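Local atomic coordinates of Cif-like 1 (Burkholderia cenocepacia, PDB entry 7JQY), a protein that probably hydrolyses epoxides, as a Cif-like member of the alpha/beta hydrolase family that assembles into an octamer. Residues 54-68 against 78-90. The protein carries 1 engineered substitution. Residues are numbered along the deposited sequence; the frame is centred on the assembly and turned at random.
Sequences LHGWPQTWYTWRHVM and VVAVDYRGAGESD
The D82 carboxylate is gripped at both oxygens. W61 N gives its hydrogen to D82 OD1 at 2.9 Å, nearly along the C-O axis. E88 N reaches D82 OD2 at 3.1 Å from above the carboxylate plane, and H39 ND1 also bonds OD2. In this alpha/beta hydrolase fold, neighbouring parallel strands 50-54 and 77-82 run into the two loops joined here. The HGWP sequence of the first loop begins at H55 and has a cis peptide before P58. In related hydrolases this motif helps form the oxyanion hole.

D82 CG sits in the W61 ring plane at its edge, and the ring and carboxylate planes are 41° apart. W61 CG stands between the backbone N and the carbonyl carbon (chi1 75°), which brings the indole edge to the carboxylate, with W61 CD1 3.4 Å from D82 OD1. W61 CB packs against A80 CB at 3.9 Å.

The H55 imidazole is sandwiched between T60 of its own loop and Y83 of segment 78-90. T60 CA lies over the centre of one face. Y83 takes the other, with H55 CE1 3.4 Å above the phenol ring plane and over its centre. The two ring planes are 32° apart. H55 ND1 donates to G56 O in the imidazole plane. NE2 accepts a weak bond from Y83 N, so the ring's rotation is probably fixed. A86 CB meets the ring edge, 3.5 Å from H55 CE1.

M68 bends at its last torsion, bringing CE to 3.8 Å from A80 CB, while M68 CG touches V78 CG1. Helix 98-111 packs on L54 and V81 through I105. One water bridges the two segments: it accepts from H55 N and, weakly, from W64 NE1, and donates to V81 O at 2.8 Å.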
loop_
_atom_site.group_PDB
_atom_site.type_symbol
_atom_site.label_atom_id
_atom_site.label_comp_id
_atom_site.label_asym_id
_atom_site.label_seq_id
_atom_site.Cartn_x
_atom_site.Cartn_y
_atom_site.Cartn_z
ATOM N N LEU B 54 25.093 -27.159 7.814
ATOM C CA LEU B 54 25.046 -25.878 7.120
ATOM C C LEU B 54 23.916 -25.896 6.096
ATOM O O LEU B 54 23.973 -26.640 5.102
ATOM C CB LEU B 54 26.386 -25.571 6.442
ATOM C CG LEU B 54 27.636 -25.413 7.323
ATOM C CD1 LEU B 54 28.860 -25.187 6.448
ATOM C CD2 LEU B 54 27.484 -24.281 8.354
ATOM N N HIS B 55 22.913 -25.051 6.331
ATOM C CA HIS B 55 21.765 -24.862 5.460
ATOM C C HIS B 55 22.173 -24.108 4.188
ATOM O O HIS B 55 23.331 -23.730 3.991
ATOM C CB HIS B 55 20.690 -24.066 6.196
ATOM C CG HIS B 55 21.113 -22.664 6.478
ATOM N ND1 HIS B 55 21.079 -21.673 5.522
ATOM C CD2 HIS B 55 21.645 -22.099 7.587
ATOM C CE1 HIS B 55 21.546 -20.551 6.035
ATOM N NE2 HIS B 55 21.898 -20.783 7.288
ATOM N N GLY B 56 21.193 -23.846 3.327
ATOM C CA GLY B 56 21.399 -23.088 2.114
ATOM C C GLY B 56 20.384 -21.966 1.966
ATOM O O GLY B 56 19.870 -21.422 2.952
ATOM N N TRP B 57 20.130 -21.594 0.702
ATOM C CA TRP B 57 19.147 -20.588 0.315
ATOM C C TRP B 57 17.903 -21.261 -0.252
ATOM O O TRP B 57 18.020 -22.181 -1.073
ATOM C CB TRP B 57 19.717 -19.626 -0.734
ATOM C CG TRP B 57 18.890 -18.383 -0.897
ATOM C CD1 TRP B 57 19.106 -17.162 -0.301
ATOM C CD2 TRP B 57 17.698 -18.237 -1.680
ATOM N NE1 TRP B 57 18.123 -16.275 -0.673
ATOM C CE2 TRP B 57 17.246 -16.909 -1.513
ATOM C CE3 TRP B 57 16.961 -19.102 -2.503
ATOM C CZ2 TRP B 57 16.096 -16.427 -2.141
ATOM C CZ3 TRP B 57 15.821 -18.623 -3.122
ATOM C CH2 TRP B 57 15.400 -17.295 -2.937
ATOM N N PRO B 58 16.692 -20.841 0.160
ATOM C CA PRO B 58 16.401 -19.822 1.172
ATOM C C PRO B 58 16.092 -20.466 2.513
ATOM O O PRO B 58 14.923 -20.642 2.843
ATOM C CB PRO B 58 15.159 -19.134 0.615
ATOM C CG PRO B 58 14.428 -20.262 -0.166
ATOM C CD PRO B 58 15.446 -21.386 -0.405
ATOM N N GLN B 59 17.115 -20.816 3.281
ATOM C CA GLN B 59 16.927 -21.633 4.467
ATOM C C GLN B 59 17.616 -20.995 5.667
ATOM O O GLN B 59 18.289 -19.968 5.563
ATOM C CB GLN B 59 17.454 -23.054 4.233
ATOM C CG GLN B 59 16.943 -23.667 2.913
ATOM C CD GLN B 59 17.355 -25.104 2.754
ATOM O OE1 GLN B 59 18.546 -25.437 2.811
ATOM N NE2 GLN B 59 16.374 -25.975 2.577
ATOM N N THR B 60 17.389 -21.609 6.823
ATOM C CA THR B 60 18.081 -21.326 8.067
ATOM C C THR B 60 18.424 -22.669 8.687
ATOM O O THR B 60 18.162 -23.722 8.092
ATOM C CB THR B 60 17.213 -20.506 9.031
ATOM O OG1 THR B 60 16.067 -21.286 9.378
ATOM C CG2 THR B 60 16.787 -19.174 8.424
ATOM N N TRP B 61 18.953 -22.632 9.915
ATOM C CA TRP B 61 19.182 -23.861 10.672
ATOM C C TRP B 61 17.928 -24.721 10.748
ATOM O O TRP B 61 18.018 -25.950 10.871
ATOM C CB TRP B 61 19.661 -23.522 12.089
ATOM C CG TRP B 61 18.550 -23.021 12.967
ATOM C CD1 TRP B 61 18.206 -21.717 13.189
ATOM C CD2 TRP B 61 17.616 -23.817 13.715
ATOM N NE1 TRP B 61 17.117 -21.653 14.024
ATOM C CE2 TRP B 61 16.739 -22.926 14.368
ATOM C CE3 TRP B 61 17.438 -25.194 13.898
ATOM C CZ2 TRP B 61 15.704 -23.366 15.189
ATOM C CZ3 TRP B 61 16.408 -25.629 14.722
ATOM C CH2 TRP B 61 15.552 -24.717 15.350
ATOM N N TYR B 62 16.749 -24.092 10.687
ATOM C CA TYR B 62 15.485 -24.789 10.901
ATOM C C TYR B 62 15.287 -25.951 9.931
ATOM O O TYR B 62 14.449 -26.823 10.187
ATOM C CB TYR B 62 14.338 -23.776 10.790
ATOM C CG TYR B 62 12.931 -24.317 11.008
ATOM C CD1 TYR B 62 12.427 -24.519 12.290
ATOM C CD2 TYR B 62 12.095 -24.594 9.927
ATOM C CE1 TYR B 62 11.128 -24.993 12.488
ATOM C CE2 TYR B 62 10.804 -25.060 10.115
ATOM C CZ TYR B 62 10.324 -25.264 11.398
ATOM O OH TYR B 62 9.040 -25.733 11.583
ATOM N N THR B 63 16.032 -25.986 8.823
ATOM C CA THR B 63 15.858 -27.076 7.874
ATOM C C THR B 63 16.349 -28.414 8.419
ATOM O O THR B 63 15.910 -29.459 7.931
ATOM C CB THR B 63 16.546 -26.740 6.542
ATOM O OG1 THR B 63 16.042 -27.608 5.526
ATOM C CG2 THR B 63 18.053 -26.900 6.624
ATOM N N TRP B 64 17.198 -28.410 9.442
ATOM C CA TRP B 64 17.737 -29.620 10.047
ATOM C C TRP B 64 16.905 -30.115 11.220
ATOM O O TRP B 64 17.370 -30.979 11.969
ATOM C CB TRP B 64 19.180 -29.384 10.509
ATOM C CG TRP B 64 20.064 -28.866 9.415
ATOM C CD1 TRP B 64 20.505 -27.594 9.260
ATOM C CD2 TRP B 64 20.594 -29.611 8.316
ATOM N NE1 TRP B 64 21.288 -27.493 8.142
ATOM C CE2 TRP B 64 21.360 -28.720 7.540
ATOM C CE3 TRP B 64 20.498 -30.949 7.909
ATOM C CZ2 TRP B 64 22.027 -29.119 6.377
ATOM C CZ3 TRP B 64 21.166 -31.347 6.750
ATOM C CH2 TRP B 64 21.914 -30.435 6.001
ATOM N N ARG B 65 15.690 -29.588 11.389
ATOM C CA ARG B 65 14.916 -29.846 12.600
ATOM C C ARG B 65 14.624 -31.327 12.809
ATOM O O ARG B 65 14.545 -31.780 13.959
ATOM C CB ARG B 65 13.611 -29.063 12.553
ATOM C CG ARG B 65 12.700 -29.474 11.423
ATOM C CD ARG B 65 11.662 -28.411 11.159
ATOM N NE ARG B 65 10.839 -28.756 10.010
ATOM C CZ ARG B 65 11.164 -28.480 8.756
ATOM N NH1 ARG B 65 12.306 -27.846 8.491
ATOM N NH2 ARG B 65 10.346 -28.846 7.769
ATOM N N HIS B 66 14.474 -32.095 11.727
ATOM C CA HIS B 66 14.169 -33.513 11.833
ATOM C C HIS B 66 15.408 -34.383 11.825
ATOM O O HIS B 66 15.292 -35.596 12.015
ATOM C CB HIS B 66 13.258 -33.958 10.681
ATOM C CG HIS B 66 11.918 -33.293 10.679
ATOM N ND1 HIS B 66 11.019 -33.436 11.714
ATOM C CD2 HIS B 66 11.327 -32.477 9.772
ATOM C CE1 HIS B 66 9.929 -32.738 11.443
ATOM N NE2 HIS B 66 10.090 -32.150 10.269
ATOM N N VAL B 67 16.586 -33.790 11.646
ATOM C CA VAL B 67 17.836 -34.532 11.624
ATOM C C VAL B 67 18.608 -34.385 12.933
ATOM O O VAL B 67 19.168 -35.360 13.431
ATOM C CB VAL B 67 18.683 -34.076 10.417
ATOM C CG1 VAL B 67 20.089 -34.644 10.499
ATOM C CG2 VAL B 67 18.016 -34.516 9.108
ATOM N N MET B 68 18.604 -33.191 13.531
ATOM C CA MET B 68 19.402 -32.960 14.738
ATOM C C MET B 68 19.033 -33.842 15.926
ATOM O O MET B 68 19.949 -34.198 16.692
ATOM C CB MET B 68 19.319 -31.480 15.137
ATOM C CG MET B 68 19.715 -30.548 14.020
ATOM S SD MET B 68 18.990 -28.905 14.175
ATOM C CE MET B 68 19.744 -28.352 15.703
ATOM N N VAL B 78 25.624 -31.664 18.071
ATOM C CA VAL B 78 25.070 -31.048 16.868
ATOM C C VAL B 78 25.196 -29.534 16.951
ATOM O O VAL B 78 24.868 -28.918 17.975
ATOM C CB VAL B 78 23.610 -31.471 16.656
ATOM C CG1 VAL B 78 23.146 -31.026 15.277
ATOM C CG2 VAL B 78 23.470 -32.986 16.789
ATOM N N VAL B 79 25.678 -28.930 15.869
ATOM C CA VAL B 79 25.790 -27.483 15.735
ATOM C C VAL B 79 25.193 -27.111 14.381
ATOM O O VAL B 79 25.852 -27.260 13.344
ATOM C CB VAL B 79 27.239 -26.999 15.841
ATOM C CG1 VAL B 79 27.315 -25.485 15.630
ATOM C CG2 VAL B 79 27.829 -27.385 17.189
ATOM N N ALA B 80 23.963 -26.597 14.385
ATOM C CA ALA B 80 23.309 -26.109 13.177
ATOM C C ALA B 80 23.430 -24.595 13.166
ATOM O O ALA B 80 22.903 -23.921 14.059
ATOM C CB ALA B 80 21.844 -26.542 13.122
ATOM N N VAL B 81 24.142 -24.065 12.177
ATOM C CA VAL B 81 24.563 -22.668 12.150
ATOM C C VAL B 81 23.734 -21.899 11.130
ATOM O O VAL B 81 23.513 -22.374 10.010
ATOM C CB VAL B 81 26.067 -22.557 11.819
ATOM C CG1 VAL B 81 26.549 -21.125 11.979
ATOM C CG2 VAL B 81 26.872 -23.510 12.677
ATOM N N ASP B 82 23.287 -20.703 11.512
ATOM C CA ASP B 82 22.877 -19.698 10.535
ATOM C C ASP B 82 24.146 -19.036 10.020
ATOM O O ASP B 82 24.779 -18.270 10.755
ATOM C CB ASP B 82 21.956 -18.651 11.160
ATOM C CG ASP B 82 20.545 -19.175 11.448
ATOM O OD1 ASP B 82 20.103 -20.154 10.793
ATOM O OD2 ASP B 82 19.869 -18.574 12.324
ATOM N N TYR B 83 24.528 -19.306 8.767
ATOM C CA TYR B 83 25.789 -18.733 8.310
ATOM C C TYR B 83 25.652 -17.224 8.111
ATOM O O TYR B 83 24.567 -16.650 8.248
ATOM C CB TYR B 83 26.312 -19.422 7.036
ATOM C CG TYR B 83 25.416 -19.520 5.820
ATOM C CD1 TYR B 83 24.758 -18.418 5.301
ATOM C CD2 TYR B 83 25.296 -20.735 5.140
ATOM C CE1 TYR B 83 23.959 -18.529 4.170
ATOM C CE2 TYR B 83 24.515 -20.858 4.018
ATOM C CZ TYR B 83 23.852 -19.757 3.528
ATOM O OH TYR B 83 23.070 -19.900 2.405
ATOM N N ARG B 84 26.784 -16.578 7.815
ATOM C CA ARG B 84 26.841 -15.124 7.656
ATOM C C ARG B 84 25.721 -14.628 6.750
ATOM O O ARG B 84 25.560 -15.111 5.623
ATOM C CB ARG B 84 28.207 -14.696 7.098
ATOM C CG ARG B 84 28.320 -13.190 6.799
ATOM C CD ARG B 84 29.652 -12.811 6.125
ATOM N NE ARG B 84 30.797 -13.135 6.973
ATOM C CZ ARG B 84 31.770 -12.290 7.310
ATOM N NH1 ARG B 84 32.754 -12.710 8.091
ATOM N NH2 ARG B 84 31.776 -11.042 6.858
ATOM N N GLY B 85 24.906 -13.712 7.279
ATOM C CA GLY B 85 23.831 -13.098 6.527
ATOM C C GLY B 85 22.480 -13.780 6.647
ATOM O O GLY B 85 21.477 -13.216 6.196
ATOM N N ALA B 86 22.413 -14.974 7.223
ATOM C CA ALA B 86 21.185 -15.752 7.241
ATOM C C ALA B 86 20.583 -15.881 8.636
ATOM O O ALA B 86 21.297 -15.918 9.641
ATOM C CB ALA B 86 21.428 -17.157 6.677
ATOM N N GLY B 87 19.262 -16.056 8.667
ATOM C CA GLY B 87 18.590 -16.330 9.924
ATOM C C GLY B 87 18.805 -15.189 10.899
ATOM O O GLY B 87 18.661 -14.010 10.558
ATOM N N GLU B 88 19.181 -15.546 12.124
ATOM C CA GLU B 88 19.420 -14.604 13.201
ATOM C C GLU B 88 20.864 -14.116 13.249
ATOM O O GLU B 88 21.246 -13.429 14.198
ATOM C CB GLU B 88 19.031 -15.250 14.532
ATOM C CG GLU B 88 17.573 -15.665 14.583
ATOM C CD GLU B 88 16.640 -14.470 14.447
ATOM O OE1 GLU B 88 16.789 -13.494 15.214
ATOM O OE2 GLU B 88 15.758 -14.501 13.564
ATOM N N SER B 89 21.674 -14.461 12.256
ATOM C CA SER B 89 23.051 -14.005 12.240
ATOM C C SER B 89 23.145 -12.570 11.720
ATOM O O SER B 89 22.192 -12.019 11.155
ATOM C CB SER B 89 23.889 -14.942 11.376
ATOM O OG SER B 89 24.113 -16.158 12.069
ATOM N N ASP B 90 24.301 -11.948 11.960
ATOM C CA ASP B 90 24.539 -10.601 11.461
ATOM C C ASP B 90 24.554 -10.589 9.933
ATOM O O ASP B 90 24.779 -11.613 9.279
ATOM C CB ASP B 90 25.855 -10.049 12.008
ATOM C CG ASP B 90 25.731 -9.594 13.456
ATOM O OD1 ASP B 90 24.601 -9.666 14.000
ATOM O OD2 ASP B 90 26.756 -9.194 14.043
HETATM O O HOH W 1 22.502 -24.874 9.338
#